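Local coordinates for protein beta-glycosidase (Bacteroides caccae, PDB 6T2R) that hydrolyses glycosidic bonds as an endo-acting family 16 glycoside hydrolase, one of the O-glycanases with which gut bacteria initiate mucin breakdown, at residues P27-V32 with G191-P196; L199-H202 with N208-Y211. All coordinates share one frame; numbering follows the deposited sequence.

Contact 1 of 2, residues P27-V32 with G191-P196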
ATOM      1  N   PRO A  27       6.307   4.934 -27.313  1.00 46.82           N
ATOM      2  CA  PRO A  27       6.277   5.010 -25.853  1.00 38.85           C
ATOM      3  C   PRO A  27       6.233   3.597 -25.245  1.00 33.33           C
ATOM      4  O   PRO A  27       5.764   2.674 -25.883  1.00 29.43           O
ATOM      5  CB  PRO A  27       5.011   5.828 -25.550  1.00 38.81           C
ATOM      6  CG  PRO A  27       4.700   6.566 -26.848  1.00 45.17           C
ATOM      7  CD  PRO A  27       5.252   5.714 -27.975  1.00 43.95           C
ATOM      8  N   LYS A  28       6.732   3.448 -24.019  1.00 31.09           N
ATOM      9  CA  LYS A  28       6.663   2.166 -23.276  1.00 32.80           C
ATOM     10  C   LYS A  28       6.775   2.426 -21.767  1.00 30.90           C
ATOM     11  O   LYS A  28       6.965   3.569 -21.369  1.00 29.60           O
ATOM     12  CB  LYS A  28       7.787   1.243 -23.737  1.00 36.04           C
ATOM     13  CG  LYS A  28       9.191   1.744 -23.448  1.00 36.77           C
ATOM     14  CD  LYS A  28      10.271   0.785 -23.982  1.00 46.95           C
ATOM     15  CE  LYS A  28      11.680   1.335 -23.837  1.00 57.19           C
ATOM     16  NZ  LYS A  28      12.728   0.284 -23.868  1.00 61.72           N
ATOM     17  N   TRP A  29       6.614   1.388 -20.958  1.00 31.65           N
ATOM     18  CA  TRP A  29       6.846   1.469 -19.494  1.00 31.26           C
ATOM     19  C   TRP A  29       8.346   1.707 -19.287  1.00 30.10           C
ATOM     20  O   TRP A  29       9.109   0.910 -19.821  1.00 28.51           O
ATOM     21  CB  TRP A  29       6.340   0.198 -18.810  1.00 30.38           C
ATOM     22  CG  TRP A  29       4.842   0.103 -18.746  1.00 32.30           C
ATOM     23  CD1 TRP A  29       4.055  -0.836 -19.338  1.00 33.37           C
ATOM     24  CD2 TRP A  29       3.953   0.964 -18.016  1.00 31.24           C
ATOM     25  NE1 TRP A  29       2.741  -0.605 -19.045  1.00 38.22           N
ATOM     26  CE2 TRP A  29       2.644   0.491 -18.242  1.00 33.85           C
ATOM     27  CE3 TRP A  29       4.124   2.112 -17.244  1.00 29.31           C
ATOM     28  CZ2 TRP A  29       1.521   1.109 -17.708  1.00 33.01           C
ATOM     29  CZ3 TRP A  29       3.011   2.730 -16.727  1.00 29.61           C
ATOM     30  CH2 TRP A  29       1.731   2.229 -16.946  1.00 32.73           C
ATOM     31  N   GLU A  30       8.722   2.828 -18.677  1.00 30.11           N
ATOM     32  CA  GLU A  30      10.123   3.180 -18.340  1.00 34.56           C
ATOM     33  C   GLU A  30      10.264   3.163 -16.810  1.00 30.91           C
ATOM     34  O   GLU A  30       9.445   3.845 -16.129  1.00 30.18           O
ATOM     35  CB  GLU A  30      10.505   4.553 -18.908  1.00 37.83           C
ATOM     36  CG  GLU A  30      10.517   4.660 -20.432  1.00 44.10           C
ATOM     37  CD  GLU A  30      11.584   3.893 -21.205  1.00 49.14           C
ATOM     38  OE1 GLU A  30      11.636   4.029 -22.474  1.00 61.16           O
ATOM     39  OE2 GLU A  30      12.315   3.117 -20.564  1.00 48.75           O
ATOM     40  N   LEU A  31      11.233   2.414 -16.275  1.00 30.75           N
ATOM     41  CA  LEU A  31      11.553   2.406 -14.818  1.00 32.00           C
ATOM     42  C   LEU A  31      12.180   3.755 -14.469  1.00 30.44           C
ATOM     43  O   LEU A  31      13.229   4.051 -15.004  1.00 34.75           O
ATOM     44  CB  LEU A  31      12.488   1.237 -14.475  1.00 32.61           C
ATOM     45  CG  LEU A  31      12.801   1.083 -12.981  1.00 30.45           C
ATOM     46  CD1 LEU A  31      11.567   0.656 -12.197  1.00 28.69           C
ATOM     47  CD2 LEU A  31      13.909   0.077 -12.761  1.00 32.80           C
ATOM     48  N   VAL A  32      11.489   4.588 -13.693  1.00 30.39           N
ATOM     49  CA  VAL A  32      11.947   5.957 -13.289  1.00 27.86           C
ATOM     50  C   VAL A  32      12.527   5.878 -11.861  1.00 30.77           C
ATOM     51  O   VAL A  32      13.328   6.750 -11.522  1.00 33.58           O
ATOM     52  CB  VAL A  32      10.825   7.019 -13.365  1.00 29.47           C
ATOM     53  CG1 VAL A  32      10.336   7.234 -14.799  1.00 27.76           C
ATOM     54  CG2 VAL A  32       9.646   6.715 -12.414  1.00 27.48           C
ATOM     55  N   GLY A 191       0.249  -4.296  -8.040  1.00 23.92           N
ATOM     56  CA  GLY A 191       0.403  -3.105  -8.893  1.00 23.76           C
ATOM     57  C   GLY A 191      -0.894  -2.326  -9.115  1.00 22.75           C
ATOM     58  O   GLY A 191      -2.010  -2.908  -9.030  1.00 20.91           O
ATOM     59  N   VAL A 192      -0.755  -1.019  -9.310  1.00 21.84           N
ATOM     60  CA  VAL A 192      -1.832  -0.113  -9.771  1.00 22.15           C
ATOM     61  C   VAL A 192      -1.212   0.778 -10.843  1.00 24.36           C
ATOM     62  O   VAL A 192      -0.012   1.147 -10.665  1.00 23.73           O
ATOM     63  CB  VAL A 192      -2.448   0.690  -8.613  1.00 24.86           C
ATOM     64  CG1 VAL A 192      -1.476   1.735  -8.017  1.00 23.27           C
ATOM     65  CG2 VAL A 192      -3.779   1.323  -9.040  1.00 27.33           C
ATOM     66  N   ASP A 193      -1.972   1.059 -11.895  1.00 23.13           N
ATOM     67  CA  ASP A 193      -1.625   2.042 -12.950  1.00 25.44           C
ATOM     68  C   ASP A 193      -2.563   3.239 -12.813  1.00 25.53           C
ATOM     69  O   ASP A 193      -3.837   3.015 -12.723  1.00 26.92           O
ATOM     70  CB  ASP A 193      -1.756   1.424 -14.344  1.00 27.48           C
ATOM     71  CG  ASP A 193      -0.858   0.217 -14.600  1.00 29.44           C
ATOM     72  OD1 ASP A 193       0.106  -0.011 -13.796  1.00 26.86           O
ATOM     73  OD2 ASP A 193      -1.126  -0.496 -15.605  1.00 26.92           O
ATOM     74  N   PHE A 194      -1.982   4.446 -12.740  1.00 24.65           N
ATOM     75  CA  PHE A 194      -2.711   5.739 -12.704  1.00 23.21           C
ATOM     76  C   PHE A 194      -2.810   6.304 -14.120  1.00 26.89           C
ATOM     77  O   PHE A 194      -1.757   6.531 -14.751  1.00 28.42           O
ATOM     78  CB  PHE A 194      -1.994   6.759 -11.832  1.00 22.77           C
ATOM     79  CG  PHE A 194      -2.040   6.488 -10.346  1.00 24.16           C
ATOM     80  CD1 PHE A 194      -1.186   5.556  -9.763  1.00 22.85           C
ATOM     81  CD2 PHE A 194      -2.901   7.192  -9.525  1.00 23.07           C
ATOM     82  CE1 PHE A 194      -1.199   5.325  -8.399  1.00 23.68           C
ATOM     83  CE2 PHE A 194      -2.896   6.972  -8.157  1.00 24.15           C
ATOM     84  CZ  PHE A 194      -2.056   6.036  -7.598  1.00 24.71           C
ATOM     85  N   TRP A 195      -4.039   6.492 -14.607  1.00 26.93           N
ATOM     86  CA  TRP A 195      -4.338   7.232 -15.859  1.00 25.93           C
ATOM     87  C   TRP A 195      -5.317   8.359 -15.552  1.00 27.60           C
ATOM     88  O   TRP A 195      -6.025   8.316 -14.534  1.00 28.32           O
ATOM     89  CB  TRP A 195      -4.890   6.300 -16.939  1.00 24.91           C
ATOM     90  CG  TRP A 195      -4.057   5.075 -17.201  1.00 26.55           C
ATOM     91  CD1 TRP A 195      -4.376   3.782 -16.896  1.00 23.33           C
ATOM     92  CD2 TRP A 195      -2.770   5.024 -17.847  1.00 21.82           C
ATOM     93  NE1 TRP A 195      -3.403   2.932 -17.337  1.00 24.00           N
ATOM     94  CE2 TRP A 195      -2.402   3.666 -17.923  1.00 24.15           C
ATOM     95  CE3 TRP A 195      -1.941   5.977 -18.422  1.00 22.00           C
ATOM     96  CZ2 TRP A 195      -1.221   3.243 -18.523  1.00 24.31           C
ATOM     97  CZ3 TRP A 195      -0.766   5.559 -19.010  1.00 24.16           C
ATOM     98  CH2 TRP A 195      -0.415   4.213 -19.059  1.00 23.25           C
ATOM     99  N   PRO A 196      -5.418   9.363 -16.449  1.00 26.63           N
ATOM    100  CA  PRO A 196      -6.349  10.475 -16.266  1.00 29.32           C
ATOM    101  C   PRO A 196      -7.796  10.032 -16.036  1.00 29.78           C
ATOM    102  O   PRO A 196      -8.475  10.686 -15.271  1.00 29.16           O
ATOM    103  CB  PRO A 196      -6.225  11.285 -17.565  1.00 29.45           C
ATOM    104  CG  PRO A 196      -4.779  11.001 -17.996  1.00 31.30           C
ATOM    105  CD  PRO A 196      -4.612   9.528 -17.670  1.00 28.32           C
TER
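Trp29 reaches across to Asp193 and Trp195, and these three side chains carry the whole contact, a worked example of two strands that are not neighbours in a sheet meeting through side chains alone. Their backbones stay apart: the CA atoms of Trp29 and Asp193 lie 10.7 Å from each other.

The aromatic part joins two indoles that arrive from opposite directions and meet with the outer carbons of their six-membered rings. Trp29 CH2 comes within 3.5 Å of Trp195 CZ2, and 3.6 Å separates Trp29 CH2 from Trp195 CH2. The meeting is oblique, the six-membered ring planes inclined at 46° with centroids 5.4 Å apart. Trp29 sets its CG anti to its own carbonyl carbon (chi1 -73°), which carries the far end of the indole toward the 191-196 segment.

The polar part is a carboxylate beside the same indole. Asp193 OD2 lies 3.7 Å from Trp29 CZ2, a van der Waals contact between planes turned 42° apart. Asp193 OD1 forms a salt bridge with Arg109 NE, and Arg109 also makes a cation-pi contact with Trp29; its positive charge probably offsets that of the carboxylate next to the ring. Trp263 adds an edge-to-face contact to Trp29.

Between strand 29-35 and strand 187-195 come strands 251-263 and 108-116, so the cluster bridges two intervening strands on one face of an antiparallel sheet of the beta-sandwich, the jelly-roll fold of glycoside hydrolase family 16.

Contact 2 of 2, residues L199-H202 with N208-Y211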
ATOM      1  N   LEU A 199      -8.045   4.040 -12.886  1.00 26.64           N
ATOM      2  CA  LEU A 199      -6.988   3.265 -12.211  1.00 25.75           C
ATOM      3  C   LEU A 199      -7.136   1.813 -12.673  1.00 28.02           C
ATOM      4  O   LEU A 199      -8.281   1.373 -12.779  1.00 28.58           O
ATOM      5  CB  LEU A 199      -7.117   3.371 -10.690  1.00 25.23           C
ATOM      6  CG  LEU A 199      -7.134   4.769 -10.071  1.00 26.61           C
ATOM      7  CD1 LEU A 199      -7.085   4.655  -8.539  1.00 25.29           C
ATOM      8  CD2 LEU A 199      -6.005   5.654 -10.595  1.00 26.43           C
ATOM      9  N   VAL A 200      -6.029   1.108 -12.923  1.00 27.82           N
ATOM     10  CA  VAL A 200      -6.040  -0.343 -13.283  1.00 26.65           C
ATOM     11  C   VAL A 200      -5.155  -1.100 -12.289  1.00 26.73           C
ATOM     12  O   VAL A 200      -3.959  -0.758 -12.201  1.00 23.69           O
ATOM     13  CB  VAL A 200      -5.545  -0.596 -14.713  1.00 26.80           C
ATOM     14  CG1 VAL A 200      -5.679  -2.067 -15.060  1.00 27.53           C
ATOM     15  CG2 VAL A 200      -6.248   0.296 -15.745  1.00 27.77           C
ATOM     16  N   PHE A 201      -5.750  -2.077 -11.588  1.00 25.69           N
ATOM     17  CA  PHE A 201      -5.110  -2.908 -10.535  1.00 25.91           C
ATOM     18  C   PHE A 201      -4.666  -4.238 -11.128  1.00 26.09           C
ATOM     19  O   PHE A 201      -5.429  -4.830 -11.887  1.00 26.16           O
ATOM     20  CB  PHE A 201      -6.079  -3.127  -9.381  1.00 26.50           C
ATOM     21  CG  PHE A 201      -6.353  -1.875  -8.582  1.00 25.59           C
ATOM     22  CD1 PHE A 201      -5.540  -1.499  -7.514  1.00 27.52           C
ATOM     23  CD2 PHE A 201      -7.425  -1.068  -8.898  1.00 24.70           C
ATOM     24  CE1 PHE A 201      -5.799  -0.342  -6.784  1.00 25.01           C
ATOM     25  CE2 PHE A 201      -7.689   0.082  -8.165  1.00 23.79           C
ATOM     26  CZ  PHE A 201      -6.895   0.438  -7.105  1.00 24.04           C
ATOM     27  N   HIS A 202      -3.460  -4.664 -10.785  1.00 25.45           N
ATOM     28  CA  HIS A 202      -2.838  -5.911 -11.269  1.00 27.71           C
ATOM     29  C   HIS A 202      -2.284  -6.643 -10.061  1.00 29.12           C
ATOM     30  O   HIS A 202      -1.845  -5.980  -9.112  1.00 27.77           O
ATOM     31  CB  HIS A 202      -1.716  -5.643 -12.291  1.00 27.51           C
ATOM     32  CG  HIS A 202      -2.180  -4.997 -13.549  1.00 29.62           C
ATOM     33  ND1 HIS A 202      -2.082  -3.633 -13.755  1.00 34.45           N
ATOM     34  CD2 HIS A 202      -2.782  -5.515 -14.649  1.00 30.41           C
ATOM     35  CE1 HIS A 202      -2.569  -3.347 -14.954  1.00 39.16           C
ATOM     36  NE2 HIS A 202      -3.027  -4.495 -15.520  1.00 29.28           N
ATOM     37  N   ASN A 208      -6.898  -7.194 -12.286  1.00 24.33           N
ATOM     38  CA  ASN A 208      -7.928  -7.465 -11.257  1.00 25.76           C
ATOM     39  C   ASN A 208      -9.184  -6.702 -11.687  1.00 25.65           C
ATOM     40  O   ASN A 208     -10.200  -7.321 -11.941  1.00 22.62           O
ATOM     41  CB  ASN A 208      -7.470  -7.080  -9.843  1.00 25.92           C
ATOM     42  CG  ASN A 208      -8.498  -7.419  -8.775  1.00 26.40           C
ATOM     43  OD1 ASN A 208      -9.579  -7.868  -9.106  1.00 29.51           O
ATOM     44  ND2 ASN A 208      -8.209  -7.166  -7.504  1.00 26.65           N
ATOM     45  N   PHE A 209      -9.122  -5.383 -11.713  1.00 25.48           N
ATOM     46  CA  PHE A 209     -10.297  -4.558 -12.042  1.00 27.00           C
ATOM     47  C   PHE A 209      -9.823  -3.162 -12.375  1.00 27.04           C
ATOM     48  O   PHE A 209      -8.621  -2.865 -12.119  1.00 27.69           O
ATOM     49  CB  PHE A 209     -11.328  -4.550 -10.917  1.00 24.62           C
ATOM     50  CG  PHE A 209     -11.098  -3.545  -9.821  1.00 24.16           C
ATOM     51  CD1 PHE A 209     -10.138  -3.766  -8.849  1.00 23.60           C
ATOM     52  CD2 PHE A 209     -11.928  -2.448  -9.686  1.00 25.74           C
ATOM     53  CE1 PHE A 209      -9.985  -2.875  -7.803  1.00 25.68           C
ATOM     54  CE2 PHE A 209     -11.770  -1.544  -8.638  1.00 26.48           C
ATOM     55  CZ  PHE A 209     -10.794  -1.759  -7.699  1.00 27.43           C
ATOM     56  N   VAL A 210     -10.748  -2.398 -12.970  1.00 25.29           N
ATOM     57  CA  VAL A 210     -10.552  -0.997 -13.426  1.00 26.18           C
ATOM     58  C   VAL A 210     -11.451  -0.140 -12.530  1.00 24.51           C
ATOM     59  O   VAL A 210     -12.595  -0.498 -12.348  1.00 24.37           O
ATOM     60  CB  VAL A 210     -10.881  -0.831 -14.931  1.00 25.61           C
ATOM     61  CG1 VAL A 210     -10.740   0.611 -15.412  1.00 24.35           C
ATOM     62  CG2 VAL A 210     -10.048  -1.744 -15.814  1.00 25.78           C
ATOM     63  N   TYR A 211     -10.942   0.934 -11.951  1.00 23.98           N
ATOM     64  CA  TYR A 211     -11.810   1.961 -11.342  1.00 24.42           C
ATOM     65  C   TYR A 211     -11.873   3.131 -12.309  1.00 23.95           C
ATOM     66  O   TYR A 211     -10.866   3.807 -12.493  1.00 24.84           O
ATOM     67  CB  TYR A 211     -11.359   2.419  -9.958  1.00 24.58           C
ATOM     68  CG  TYR A 211     -12.457   3.192  -9.277  1.00 22.83           C
ATOM     69  CD1 TYR A 211     -13.554   2.524  -8.760  1.00 22.63           C
ATOM     70  CD2 TYR A 211     -12.455   4.574  -9.252  1.00 22.69           C
ATOM     71  CE1 TYR A 211     -14.592   3.220  -8.158  1.00 23.75           C
ATOM     72  CE2 TYR A 211     -13.492   5.292  -8.675  1.00 23.43           C
ATOM     73  CZ  TYR A 211     -14.568   4.609  -8.114  1.00 24.13           C
ATOM     74  OH  TYR A 211     -15.614   5.273  -7.521  1.00 20.30           O
TER
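Phe201 and Phe209 lie side by side and point the same way from neighbouring strands of a beta hairpin, 198-203 with 206-212, in the family 16 beta-sandwich. Their rings are almost parallel, with planes 6° apart, but offset so strongly that little of one ring lies over the other; the centroids are 4.8 Å from each other. The closest atoms are Phe201 CD2 and Phe209 CE1, 3.3 Å apart, and Phe201 CE2 is 3.6 Å from Phe209 CZ. Phe209 achieves this by placing CG between its backbone N and carbonyl carbon (chi1 85°), the crowded position, which swings its ring toward Phe201.

Leu199 and Tyr211 share the face of the two phenylalanines. They meet only near the backbone, CB to CB, while the phenol leads away from the hairpin partner. Strand 155-161 covers this apolar face, with Val160 touching Leu199, Phe201 and Tyr211. On the reverse face Val200 and Val210, a non-hydrogen-bonded pair, make a looser contact through their CG2 methyls, 4.3 Å from one another.

The backbone ladder is regular at one end and bulged at the other. Leu199 and Tyr211 exchange two hydrogen bonds, but farther along Asn208 and Phe209 both sit opposite Phe201, the pattern of a classic beta bulge, with Asn208 in a near-helical conformation (psi -65°). Asn208 N donates to Phe201 O at 2.8 Å. The Asn208 side chain leaves the hairpin: ND2 donates to Asn178 O and to Gln158 OE1, linking the bulge to strands 177-181 and 155-161, which do not pair with the hairpin.

Phe209 O does double duty, lying in plane at the edge of the Phe201 ring while accepting from Phe201 N at 3.0 Å in a nearly straight bond.

The two contacts are in series along the chain: 27-32 and 191-196 come first, and a short turn after Pro196 leads to 199-202 and then 208-211. Their centres are about 13 Å apart, on the same side of the chain's centre. Probable backbone hydrogen bonds, such as Asp193 N to Val200 O at 2.7 Å, join one contact directly to the other. Contact 1 joins strand 29-35 to strand 187-195 across two intervening strands, whereas contact 2 lies within a hairpin. The strands run in the order 29-35, 251-263, 108-116, 187-195, 198-203 and 206-212, each antiparallel to the next, so residues far apart in sequence lie in one run of paired strands.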